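Local coordinates for protein putative acyl-CoA dehydrogenase (Burkholderia xenovorans, PDB 5JSC) that binds flavin-adenine dinucleotide and probably belongs to the acyl-CoA dehydrogenases, a family of flavoproteins built from two helical domains and a beta domain, at residues G117-G122 against L253-T257; Q127-Y131 against S241-G245; R262-A266 against A335-K339; A346-D351 against L371-R376. One frame throughout, in Å; residues are numbered along the deposited sequence.

Interaction 1: G117-G122 against L253-T257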
loop_
_atom_site.group_PDB
_atom_site.type_symbol
_atom_site.label_atom_id
_atom_site.label_comp_id
_atom_site.label_asym_id
_atom_site.label_seq_id
_atom_site.Cartn_x
_atom_site.Cartn_y
_atom_site.Cartn_z
ATOM N N GLY C 117 14.824 -7.700 -32.941
ATOM C CA GLY C 117 13.434 -7.447 -33.282
ATOM C C GLY C 117 13.256 -6.357 -34.323
ATOM O O GLY C 117 12.365 -6.438 -35.173
ATOM N N ALA C 118 14.086 -5.309 -34.264
ATOM C CA ALA C 118 13.952 -4.244 -35.250
ATOM C C ALA C 118 14.286 -4.747 -36.650
ATOM O O ALA C 118 13.776 -4.202 -37.636
ATOM C CB ALA C 118 14.833 -3.050 -34.868
ATOM N N ILE C 119 15.114 -5.791 -36.750
ATOM C CA ILE C 119 15.427 -6.380 -38.051
ATOM C C ILE C 119 14.271 -7.250 -38.528
ATOM O O ILE C 119 13.892 -7.212 -39.704
ATOM C CB ILE C 119 16.751 -7.171 -37.980
ATOM C CG1 ILE C 119 17.893 -6.275 -37.479
ATOM C CG2 ILE C 119 17.112 -7.780 -39.339
ATOM C CD1 ILE C 119 19.206 -7.014 -37.252
ATOM N N SER C 120 13.684 -8.050 -37.629
ATOM C CA SER C 120 12.475 -8.791 -37.989
ATOM C C SER C 120 11.383 -7.851 -38.481
ATOM O O SER C 120 10.679 -8.156 -39.451
ATOM C CB SER C 120 11.961 -9.601 -36.794
ATOM O OG SER C 120 12.789 -10.715 -36.514
ATOM N N LEU C 121 11.232 -6.698 -37.823
ATOM C CA LEU C 121 10.155 -5.775 -38.155
ATOM C C LEU C 121 10.466 -4.949 -39.393
ATOM O O LEU C 121 9.575 -4.721 -40.219
ATOM C CB LEU C 121 9.880 -4.842 -36.975
ATOM C CG LEU C 121 9.169 -5.438 -35.761
ATOM C CD1 LEU C 121 9.086 -4.400 -34.640
ATOM C CD2 LEU C 121 7.790 -5.939 -36.144
ATOM N N GLY C 122 11.709 -4.489 -39.542
ATOM C CA GLY C 122 11.992 -3.482 -40.552
ATOM C C GLY C 122 13.121 -3.770 -41.523
ATOM O O GLY C 122 13.445 -2.914 -42.351
ATOM N N LEU C 253 10.118 2.530 -35.120
ATOM C CA LEU C 253 10.684 1.186 -35.126
ATOM C C LEU C 253 11.141 0.775 -33.728
ATOM O O LEU C 253 10.878 -0.351 -33.282
ATOM C CB LEU C 253 11.837 1.115 -36.122
ATOM C CG LEU C 253 12.398 -0.281 -36.375
ATOM C CD1 LEU C 253 11.298 -1.234 -36.840
ATOM C CD2 LEU C 253 13.523 -0.218 -37.399
ATOM N N ALA C 254 11.813 1.678 -33.010
ATOM C CA ALA C 254 12.202 1.382 -31.635
ATOM C C ALA C 254 10.979 1.094 -30.781
ATOM O O ALA C 254 10.954 0.123 -30.015
ATOM C CB ALA C 254 12.988 2.553 -31.040
ATOM N N MET C 255 9.946 1.934 -30.899
ATOM C CA MET C 255 8.750 1.745 -30.084
ATOM C C MET C 255 8.057 0.431 -30.411
ATOM O O MET C 255 7.572 -0.262 -29.508
ATOM C CB MET C 255 7.785 2.911 -30.281
ATOM C CG MET C 255 8.351 4.252 -29.833
ATOM S SD MET C 255 8.757 4.257 -28.077
ATOM C CE MET C 255 10.541 4.298 -28.115
ATOM N N ARG C 256 7.976 0.083 -31.701
ATOM C CA ARG C 256 7.318 -1.163 -32.080
ATOM C C ARG C 256 8.099 -2.375 -31.592
ATOM O O ARG C 256 7.502 -3.403 -31.248
ATOM C CB ARG C 256 7.142 -1.229 -33.595
ATOM C CG ARG C 256 6.059 -0.298 -34.126
ATOM C CD ARG C 256 6.067 -0.264 -35.651
ATOM N NE ARG C 256 5.813 -1.584 -36.225
ATOM C CZ ARG C 256 6.287 -2.000 -37.398
ATOM N NH1 ARG C 256 7.058 -1.203 -38.129
ATOM N NH2 ARG C 256 5.999 -3.216 -37.838
ATOM N N THR C 257 9.429 -2.275 -31.560
ATOM C CA THR C 257 10.233 -3.374 -31.038
ATOM C C THR C 257 9.986 -3.552 -29.545
ATOM O O THR C 257 9.800 -4.676 -29.061
ATOM C CB THR C 257 11.714 -3.114 -31.329
ATOM O OG1 THR C 257 11.901 -2.946 -32.746
ATOM C CG2 THR C 257 12.574 -4.276 -30.849
HETATM O O HOH W 1 6.958 -4.935 -39.977
#

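Interaction 2: Q127-Y131 against S241-G245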
loop_
_atom_site.group_PDB
_atom_site.type_symbol
_atom_site.label_atom_id
_atom_site.label_comp_id
_atom_site.label_asym_id
_atom_site.label_seq_id
_atom_site.Cartn_x
_atom_site.Cartn_y
_atom_site.Cartn_z
ATOM N N GLN C 127 19.215 -7.602 -45.317
ATOM C CA GLN C 127 19.442 -7.455 -43.885
ATOM C C GLN C 127 18.914 -8.657 -43.114
ATOM O O GLN C 127 19.607 -9.204 -42.247
ATOM C CB GLN C 127 18.805 -6.157 -43.386
ATOM C CG GLN C 127 19.516 -4.908 -43.898
ATOM C CD GLN C 127 18.669 -3.652 -43.793
ATOM O OE1 GLN C 127 17.468 -3.717 -43.540
ATOM N NE2 GLN C 127 19.297 -2.494 -43.992
ATOM N N LYS C 128 17.683 -9.088 -43.412
ATOM C CA LYS C 128 17.150 -10.261 -42.725
ATOM C C LYS C 128 17.991 -11.501 -43.012
ATOM O O LYS C 128 18.260 -12.300 -42.104
ATOM C CB LYS C 128 15.687 -10.483 -43.109
ATOM C CG LYS C 128 14.741 -9.412 -42.584
ATOM C CD LYS C 128 13.297 -9.774 -42.879
ATOM C CE LYS C 128 12.321 -8.716 -42.377
ATOM N NZ LYS C 128 10.902 -9.111 -42.681
ATOM N N THR C 129 18.436 -11.674 -44.262
ATOM C CA THR C 129 19.265 -12.831 -44.596
ATOM C C THR C 129 20.593 -12.802 -43.850
ATOM O O THR C 129 21.096 -13.845 -43.412
ATOM C CB THR C 129 19.505 -12.871 -46.107
ATOM O OG1 THR C 129 18.247 -12.996 -46.773
ATOM C CG2 THR C 129 20.401 -14.041 -46.497
ATOM N N ARG C 130 21.191 -11.619 -43.710
ATOM C CA ARG C 130 22.528 -11.547 -43.135
ATOM C C ARG C 130 22.506 -11.775 -41.631
ATOM O O ARG C 130 23.415 -12.409 -41.089
ATOM C CB ARG C 130 23.176 -10.204 -43.471
ATOM C CG ARG C 130 24.507 -9.955 -42.757
ATOM C CD ARG C 130 25.187 -8.688 -43.266
ATOM N NE ARG C 130 26.317 -8.281 -42.431
ATOM C CZ ARG C 130 27.539 -8.804 -42.502
ATOM N NH1 ARG C 130 27.804 -9.772 -43.370
ATOM N NH2 ARG C 130 28.497 -8.361 -41.700
ATOM N N TYR C 131 21.484 -11.280 -40.935
ATOM C CA TYR C 131 21.527 -11.265 -39.474
ATOM C C TYR C 131 20.614 -12.278 -38.808
ATOM O O TYR C 131 21.019 -12.889 -37.818
ATOM C CB TYR C 131 21.194 -9.856 -38.945
ATOM C CG TYR C 131 22.266 -8.873 -39.343
ATOM C CD1 TYR C 131 23.465 -8.810 -38.645
ATOM C CD2 TYR C 131 22.104 -8.042 -40.445
ATOM C CE1 TYR C 131 24.469 -7.936 -39.025
ATOM C CE2 TYR C 131 23.099 -7.163 -40.831
ATOM C CZ TYR C 131 24.280 -7.116 -40.117
ATOM O OH TYR C 131 25.272 -6.242 -40.490
ATOM N N SER C 241 23.095 1.474 -46.658
ATOM C CA SER C 241 22.385 0.211 -46.812
ATOM C C SER C 241 22.185 -0.535 -45.498
ATOM O O SER C 241 21.494 -1.561 -45.492
ATOM C CB SER C 241 23.141 -0.680 -47.797
ATOM O OG SER C 241 24.465 -0.903 -47.348
ATOM N N GLN C 242 22.771 -0.061 -44.397
ATOM C CA GLN C 242 22.555 -0.648 -43.083
ATOM C C GLN C 242 21.415 0.014 -42.324
ATOM O O GLN C 242 21.128 -0.385 -41.188
ATOM C CB GLN C 242 23.834 -0.564 -42.241
ATOM C CG GLN C 242 24.964 -1.481 -42.678
ATOM C CD GLN C 242 24.627 -2.949 -42.506
ATOM O OE1 GLN C 242 24.010 -3.560 -43.372
ATOM N NE2 GLN C 242 25.022 -3.518 -41.375
ATOM N N MET C 243 20.770 1.020 -42.905
ATOM C CA MET C 243 19.628 1.637 -42.246
ATOM C C MET C 243 18.442 0.686 -42.255
ATOM O O MET C 243 18.157 0.036 -43.267
ATOM C CB MET C 243 19.251 2.950 -42.935
ATOM C CG MET C 243 18.108 3.680 -42.242
ATOM S SD MET C 243 17.646 5.228 -43.027
ATOM C CE MET C 243 19.114 6.206 -42.707
ATOM N N LEU C 244 17.770 0.583 -41.107
ATOM C CA LEU C 244 16.525 -0.163 -40.993
ATOM C C LEU C 244 15.360 0.791 -41.210
ATOM O O LEU C 244 15.172 1.737 -40.436
ATOM C CB LEU C 244 16.410 -0.834 -39.625
ATOM C CG LEU C 244 17.430 -1.916 -39.304
ATOM C CD1 LEU C 244 17.312 -2.327 -37.826
ATOM C CD2 LEU C 244 17.225 -3.127 -40.210
ATOM N N GLY C 245 14.580 0.541 -42.255
ATOM C CA GLY C 245 13.471 1.413 -42.551
ATOM C C GLY C 245 13.929 2.708 -43.198
ATOM O O GLY C 245 15.093 2.896 -43.567
HETATM O O HOH W 2 15.362 -1.741 -43.886
#

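Interaction 3: R262-A266 against A335-K339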
loop_
_atom_site.group_PDB
_atom_site.type_symbol
_atom_site.label_atom_id
_atom_site.label_comp_id
_atom_site.label_asym_id
_atom_site.label_seq_id
_atom_site.Cartn_x
_atom_site.Cartn_y
_atom_site.Cartn_z
ATOM N N ARG C 262 8.231 -5.868 -24.296
ATOM C CA ARG C 262 7.832 -5.481 -22.942
ATOM C C ARG C 262 7.016 -6.580 -22.267
ATOM O O ARG C 262 7.181 -6.830 -21.070
ATOM C CB ARG C 262 7.058 -4.159 -22.946
ATOM C CG ARG C 262 7.963 -2.920 -22.872
ATOM C CD ARG C 262 7.178 -1.643 -23.116
ATOM N NE ARG C 262 8.061 -0.484 -23.144
ATOM C CZ ARG C 262 7.697 0.723 -23.562
ATOM N NH1 ARG C 262 6.463 0.924 -24.012
ATOM N NH2 ARG C 262 8.568 1.726 -23.537
ATOM N N THR C 263 6.138 -7.264 -23.012
ATOM C CA THR C 263 5.396 -8.357 -22.385
ATOM C C THR C 263 6.335 -9.482 -21.954
ATOM O O THR C 263 6.090 -10.147 -20.936
ATOM C CB THR C 263 4.319 -8.883 -23.337
ATOM O OG1 THR C 263 3.576 -7.774 -23.861
ATOM C CG2 THR C 263 3.350 -9.815 -22.609
ATOM N N SER C 264 7.429 -9.686 -22.692
ATOM C CA SER C 264 8.406 -10.692 -22.296
ATOM C C SER C 264 9.166 -10.289 -21.035
ATOM O O SER C 264 9.579 -11.171 -20.278
ATOM C CB SER C 264 9.372 -10.980 -23.461
ATOM O OG SER C 264 10.472 -10.080 -23.495
ATOM N N VAL C 265 9.364 -8.982 -20.788
ATOM C CA VAL C 265 9.942 -8.551 -19.512
ATOM C C VAL C 265 8.983 -8.863 -18.380
ATOM O O VAL C 265 9.396 -9.270 -17.286
ATOM C CB VAL C 265 10.279 -7.046 -19.526
ATOM C CG1 VAL C 265 10.791 -6.577 -18.144
ATOM C CG2 VAL C 265 11.309 -6.746 -20.587
ATOM N N ALA C 266 7.688 -8.646 -18.618
ATOM C CA ALA C 266 6.682 -9.052 -17.646
ATOM C C ALA C 266 6.762 -10.544 -17.373
ATOM O O ALA C 266 6.658 -10.977 -16.219
ATOM C CB ALA C 266 5.293 -8.664 -18.142
ATOM N N ALA C 335 0.560 -4.437 -22.986
ATOM C CA ALA C 335 1.951 -4.761 -22.677
ATOM C C ALA C 335 2.486 -3.872 -21.567
ATOM O O ALA C 335 3.207 -4.347 -20.682
ATOM C CB ALA C 335 2.825 -4.625 -23.931
ATOM N N ALA C 336 2.163 -2.575 -21.611
ATOM C CA ALA C 336 2.588 -1.674 -20.544
ATOM C C ALA C 336 2.006 -2.107 -19.206
ATOM O O ALA C 336 2.717 -2.136 -18.188
ATOM C CB ALA C 336 2.167 -0.236 -20.868
ATOM N N MET C 337 0.713 -2.450 -19.189
ATOM C CA MET C 337 0.080 -2.928 -17.960
ATOM C C MET C 337 0.787 -4.162 -17.419
ATOM O O MET C 337 1.052 -4.267 -16.215
ATOM C CB MET C 337 -1.382 -3.276 -18.215
ATOM C CG MET C 337 -2.374 -2.209 -17.988
ATOM S SD MET C 337 -3.975 -3.044 -17.869
ATOM C CE MET C 337 -5.015 -1.581 -17.821
ATOM N N ALA C 338 1.060 -5.134 -18.294
ATOM C CA ALA C 338 1.687 -6.376 -17.858
ATOM C C ALA C 338 3.085 -6.121 -17.319
ATOM O O ALA C 338 3.460 -6.653 -16.270
ATOM C CB ALA C 338 1.737 -7.366 -19.018
ATOM N N LYS C 339 3.880 -5.320 -18.045
ATOM C CA LYS C 339 5.256 -5.058 -17.634
ATOM C C LYS C 339 5.285 -4.344 -16.288
ATOM O O LYS C 339 6.039 -4.718 -15.384
ATOM C CB LYS C 339 5.961 -4.238 -18.724
ATOM C CG LYS C 339 7.493 -4.201 -18.646
ATOM C CD LYS C 339 8.009 -3.090 -17.750
ATOM C CE LYS C 339 9.532 -3.041 -17.746
ATOM N NZ LYS C 339 10.065 -1.942 -16.864
#

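Interaction 4: A346-D351 against L371-R376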
loop_
_atom_site.group_PDB
_atom_site.type_symbol
_atom_site.label_atom_id
_atom_site.label_comp_id
_atom_site.label_asym_id
_atom_site.label_seq_id
_atom_site.Cartn_x
_atom_site.Cartn_y
_atom_site.Cartn_z
ATOM N N ALA C 346 6.512 -8.682 -8.797
ATOM C CA ALA C 346 7.591 -9.622 -8.512
ATOM C C ALA C 346 8.523 -9.077 -7.445
ATOM O O ALA C 346 9.015 -9.832 -6.600
ATOM C CB ALA C 346 8.380 -9.943 -9.777
ATOM N N GLN C 347 8.764 -7.764 -7.450
ATOM C CA GLN C 347 9.558 -7.159 -6.382
ATOM C C GLN C 347 8.949 -7.474 -5.028
ATOM O O GLN C 347 9.656 -7.863 -4.091
ATOM C CB GLN C 347 9.644 -5.644 -6.593
ATOM C CG GLN C 347 10.453 -4.908 -5.505
ATOM C CD GLN C 347 11.944 -4.903 -5.784
ATOM O OE1 GLN C 347 12.379 -4.576 -6.891
ATOM N NE2 GLN C 347 12.745 -5.289 -4.783
ATOM N N GLN C 348 7.627 -7.317 -4.915
ATOM C CA GLN C 348 6.944 -7.564 -3.649
ATOM C C GLN C 348 7.005 -9.031 -3.261
ATOM O O GLN C 348 7.191 -9.356 -2.084
ATOM C CB GLN C 348 5.490 -7.110 -3.746
ATOM C CG GLN C 348 5.342 -5.621 -3.947
ATOM C CD GLN C 348 3.915 -5.238 -4.264
ATOM O OE1 GLN C 348 3.122 -6.070 -4.720
ATOM N NE2 GLN C 348 3.574 -3.977 -4.022
ATOM N N VAL C 349 6.796 -9.930 -4.230
ATOM C CA VAL C 349 6.832 -11.364 -3.949
ATOM C C VAL C 349 8.213 -11.770 -3.462
ATOM O O VAL C 349 8.360 -12.501 -2.473
ATOM C CB VAL C 349 6.433 -12.154 -5.207
ATOM C CG1 VAL C 349 6.611 -13.656 -4.975
ATOM C CG2 VAL C 349 4.989 -11.823 -5.572
ATOM N N ILE C 350 9.244 -11.323 -4.176
ATOM C CA ILE C 350 10.617 -11.649 -3.823
ATOM C C ILE C 350 10.961 -11.082 -2.454
ATOM O O ILE C 350 11.574 -11.760 -1.621
ATOM C CB ILE C 350 11.561 -11.136 -4.926
ATOM C CG1 ILE C 350 11.378 -11.999 -6.183
ATOM C CG2 ILE C 350 13.001 -11.144 -4.460
ATOM C CD1 ILE C 350 11.957 -11.361 -7.439
ATOM N N ASP C 351 10.541 -9.844 -2.188
ATOM C CA ASP C 351 10.813 -9.231 -0.892
ATOM C C ASP C 351 10.184 -10.027 0.237
ATOM O O ASP C 351 10.797 -10.198 1.306
ATOM C CB ASP C 351 10.296 -7.797 -0.886
ATOM C CG ASP C 351 10.654 -7.061 0.364
ATOM O OD1 ASP C 351 11.809 -6.597 0.453
ATOM O OD2 ASP C 351 9.772 -6.943 1.248
ATOM N N LEU C 371 17.473 -13.309 -6.126
ATOM C CA LEU C 371 16.276 -12.749 -6.745
ATOM C C LEU C 371 16.060 -11.301 -6.325
ATOM O O LEU C 371 15.604 -10.479 -7.129
ATOM C CB LEU C 371 15.060 -13.603 -6.395
ATOM C CG LEU C 371 15.054 -14.979 -7.069
ATOM C CD1 LEU C 371 14.086 -15.921 -6.362
ATOM C CD2 LEU C 371 14.686 -14.855 -8.548
ATOM N N TYR C 372 16.378 -10.975 -5.068
ATOM C CA TYR C 372 16.263 -9.602 -4.590
ATOM C C TYR C 372 17.140 -8.659 -5.406
ATOM O O TYR C 372 16.754 -7.513 -5.682
ATOM C CB TYR C 372 16.632 -9.559 -3.106
ATOM C CG TYR C 372 16.627 -8.176 -2.487
ATOM C CD1 TYR C 372 15.432 -7.561 -2.106
ATOM C CD2 TYR C 372 17.824 -7.494 -2.258
ATOM C CE1 TYR C 372 15.431 -6.283 -1.509
ATOM C CE2 TYR C 372 17.834 -6.238 -1.658
ATOM C CZ TYR C 372 16.638 -5.633 -1.297
ATOM O OH TYR C 372 16.647 -4.385 -0.715
ATOM N N ARG C 373 18.327 -9.121 -5.805
ATOM C CA ARG C 373 19.167 -8.312 -6.688
ATOM C C ARG C 373 18.674 -8.344 -8.128
ATOM O O ARG C 373 18.670 -7.311 -8.804
ATOM C CB ARG C 373 20.621 -8.777 -6.603
ATOM C CG ARG C 373 21.218 -8.489 -5.221
ATOM C CD ARG C 373 22.711 -8.736 -5.163
ATOM N NE ARG C 373 22.988 -10.148 -5.004
ATOM C CZ ARG C 373 23.439 -10.937 -5.967
ATOM N NH1 ARG C 373 23.701 -10.446 -7.174
ATOM N NH2 ARG C 373 23.646 -12.221 -5.713
ATOM N N GLU C 374 18.241 -9.513 -8.602
ATOM C CA GLU C 374 17.905 -9.671 -10.013
ATOM C C GLU C 374 16.693 -8.833 -10.411
ATOM O O GLU C 374 16.645 -8.289 -11.522
ATOM C CB GLU C 374 17.640 -11.146 -10.304
ATOM C CG GLU C 374 17.509 -11.457 -11.773
ATOM C CD GLU C 374 18.861 -11.544 -12.449
ATOM O OE1 GLU C 374 19.683 -12.390 -12.030
ATOM O OE2 GLU C 374 19.111 -10.759 -13.383
ATOM N N ILE C 375 15.687 -8.735 -9.539
ATOM C CA ILE C 375 14.427 -8.151 -9.988
ATOM C C ILE C 375 14.514 -6.639 -10.149
ATOM O O ILE C 375 13.752 -6.065 -10.936
ATOM C CB ILE C 375 13.286 -8.535 -9.022
ATOM C CG1 ILE C 375 11.912 -8.173 -9.611
ATOM C CG2 ILE C 375 13.484 -7.902 -7.636
ATOM C CD1 ILE C 375 11.599 -8.878 -10.933
ATOM N N ARG C 376 15.439 -5.975 -9.448
ATOM C CA ARG C 376 15.317 -4.527 -9.296
ATOM C C ARG C 376 15.397 -3.810 -10.639
ATOM O O ARG C 376 14.642 -2.857 -10.882
ATOM C CB ARG C 376 16.385 -4.002 -8.331
ATOM C CG ARG C 376 16.177 -2.542 -7.916
ATOM C CD ARG C 376 14.791 -2.348 -7.326
ATOM N NE ARG C 376 14.405 -0.963 -7.048
ATOM C CZ ARG C 376 13.887 -0.145 -7.966
ATOM N NH1 ARG C 376 13.779 -0.556 -9.228
ATOM N NH2 ARG C 376 13.502 1.090 -7.645
#

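Interaction 1: G117-G122 against L253-T257
L121 lays its branched end across R256 and T257, and its CB rests on L253, where L121 CB and L253 CD1 are 3.9 Å apart. The contact joins the two helical parts of the acyl-CoA dehydrogenase fold: the last turn of helix 103-122, in the N-terminal domain, meets the start of the long helix 250-286 of the C-terminal domain. The N-to-C directions of the two segments lie 110° apart. In L121, CG lies anti to the carbonyl carbon (chi1 -73°), and the two methyls divide the work: CD1 reaches T257 OG1 at 3.7 Å, while CD2 touches R256 NH2, also at 3.7 Å. L121 CB lies over one face of the guanidinium; a water sits at its edge, in plane, accepting from R256 NH2 and donating to L121 O, so the last turn of the helix is tied to the arginine through that water. The small residues suit the inner side. G117 has no side chain to keep T257 CG2 off the backbone, and the methyl of A118 fits between T257 and L253, with A118 CB 4.0 Å from L253 CG. Behind them L244 of strand 243-244 packs on both A118 and L253, closing this apolar patch against the beta domain. T257 can sit here because its hydroxyl is satisfied within its own helix, donating to L253 O at 2.8 Å. That carbonyl is gripped twice, with T257 OG1 on one face of its plane and T257 N on the opposite face.

Interaction 2: Q127-Y131 against S241-G245
Y131 OH is held by several groups at once: Q242 NE2 donates to it from across the contact at 2.9 Å, and R130 NE from the same helix at 3.0 Å. D208 OD1 is a third hydrogen-bond partner, and D208 also forms a salt bridge with R130. The hydroxyl oxygen lies in the plane of the Q242 amide and of the R130 guanidinium, while the tyrosine ring is turned 40° from that amide; R130 CG lies over one face of the ring, toward the rim. The Q127 chain runs extended beyond CG, bringing its amide to the backbone of 241-243. There NE2 spends its protons on two carbonyls: it reaches S241 O at 2.8 Å along a bent path (137° at the hydrogen) and M243 O at 2.9 Å along a straighter one (160°). NE2 stands well above the M243 carbonyl plane, although M243 O lies in the plane of the Q127 amide. At the other end OE1 accepts from T124 N and lies against L244 CD2 at 3.4 Å; a water that accepts from G245 N probably donates to OE1. Glutamine suits this buried place because one side chain offers both donors and an acceptor. These bonds join helix 125-136 to the 3-10 turn at 241-242 and the short, weakly bonded strand 243-244, at the boundary between the N-terminal helical domain and the beta domain of the acyl-CoA dehydrogenase fold.

Interaction 3: R262-A266 against A335-K339
A266 and A338 form the tight end of this contact, their CB atoms 3.9 Å apart, with A266 CB pressed to 3.3 Å from A338 O. Two long helices of the helical C-terminal domain of the acyl-CoA dehydrogenase fold, 250-286 and 332-356, run side by side here. Their segments are inclined by 25°, and the axes come within 7.9 Å. So short a separation depends on small residues: A266, A335 and A338 let backbone lie almost against backbone. T263 shares in this, its OG1 only 3.2 Å from A335 CB. Toward the other side the packing is looser: R262 CB and A335 CB are 4.4 Å apart, and beyond that point the arginine turns away from the partner helix. This side is not a solvent edge, for helix 385-405 covers it through Q388 and I391, and R262 NE donates to E382 O. K339 spans the same side as a bent apolar chain with a polar tip. Its chi1 (-164°) sets CG beside R262 O, and the bend at chi2 (-87°) then takes the chain obliquely across V265, with V265 CG1 and K339 CE 3.8 Å apart. The ammonium goes on to the carbonyls of L378, Y381 and G383, a cluster of acceptors that probably helps keep it charged although buried. Long side chains suit this flank, since R262 NE and K339 NZ both reach backbone oxygens beyond the two helices. Where the lysine first leaves its helix, K339 CG lies 3.6 Å from R262 O.

Interaction 4: A346-D351 against L371-R376
Chi1 of I350 (-71°) sets CG2 anti to its backbone N, aiming that methyl at the opposing helix, while chi1 of I375 (-169°) leaves its CG2 between the backbone N and the carbonyl carbon, facing Q347. These two branched residues form the centre of an almost antiparallel helix pair, 332-356 with 367-376, in the helical C-terminal domain of the acyl-CoA dehydrogenase fold. I350 CD1 meets I375 CB at 3.5 Å, and I350 CG2 settles over the backbone between L371 and Y372, 3.4 Å from Y372 N. A346, one turn earlier, is small enough to receive the tip of I375, with A346 CB and I375 CD1 3.6 Å apart. The flank is polar. The Q347 chain bends at chi2 and its amide crosses I375 obliquely, bringing OE1 within 3.3 Å of R376 CD. A glutamine suits this edge: its amide packs on I375 CG2 and its oxygen accepts from R379 NH1. The same flank meets the third subunit, another copy of the protein. D351 OD2 and OD1 form salt bridges with R379 NH2 and R376 NE of that third subunit, while R376 NH2 and Y372 OH are hydrogen-bonded to Q355 OE1 and Y372 O of the third subunit. Within the chain, the D351 carboxylate and the Y372 ring point the same way side by side, with D351 OD1 4.1 Å from Y372 CE1.

How the interactions relate
The four contacts trace the chain from its helical N-terminal domain to a subunit interface. Interactions 1 and 2 touch, their centres about 11 Å apart: I119 of interaction 1 packs on Y131 of interaction 2. Helix 250-286 then carries interaction 1 to interaction 3, about 16 Å away between centres, and helix 332-356 spans a similar distance from interaction 3 to interaction 4. Interactions 2 and 4 lie on opposite sides of the chain's centre, about 38 Å apart between centres. The side chains of R262 and R376 each lie about 8 Å from a bound flavin-adenine dinucleotide, not necessarily the same one. The Q355 to which R376 is hydrogen-bonded in the third subunit is a flavin-pocket residue.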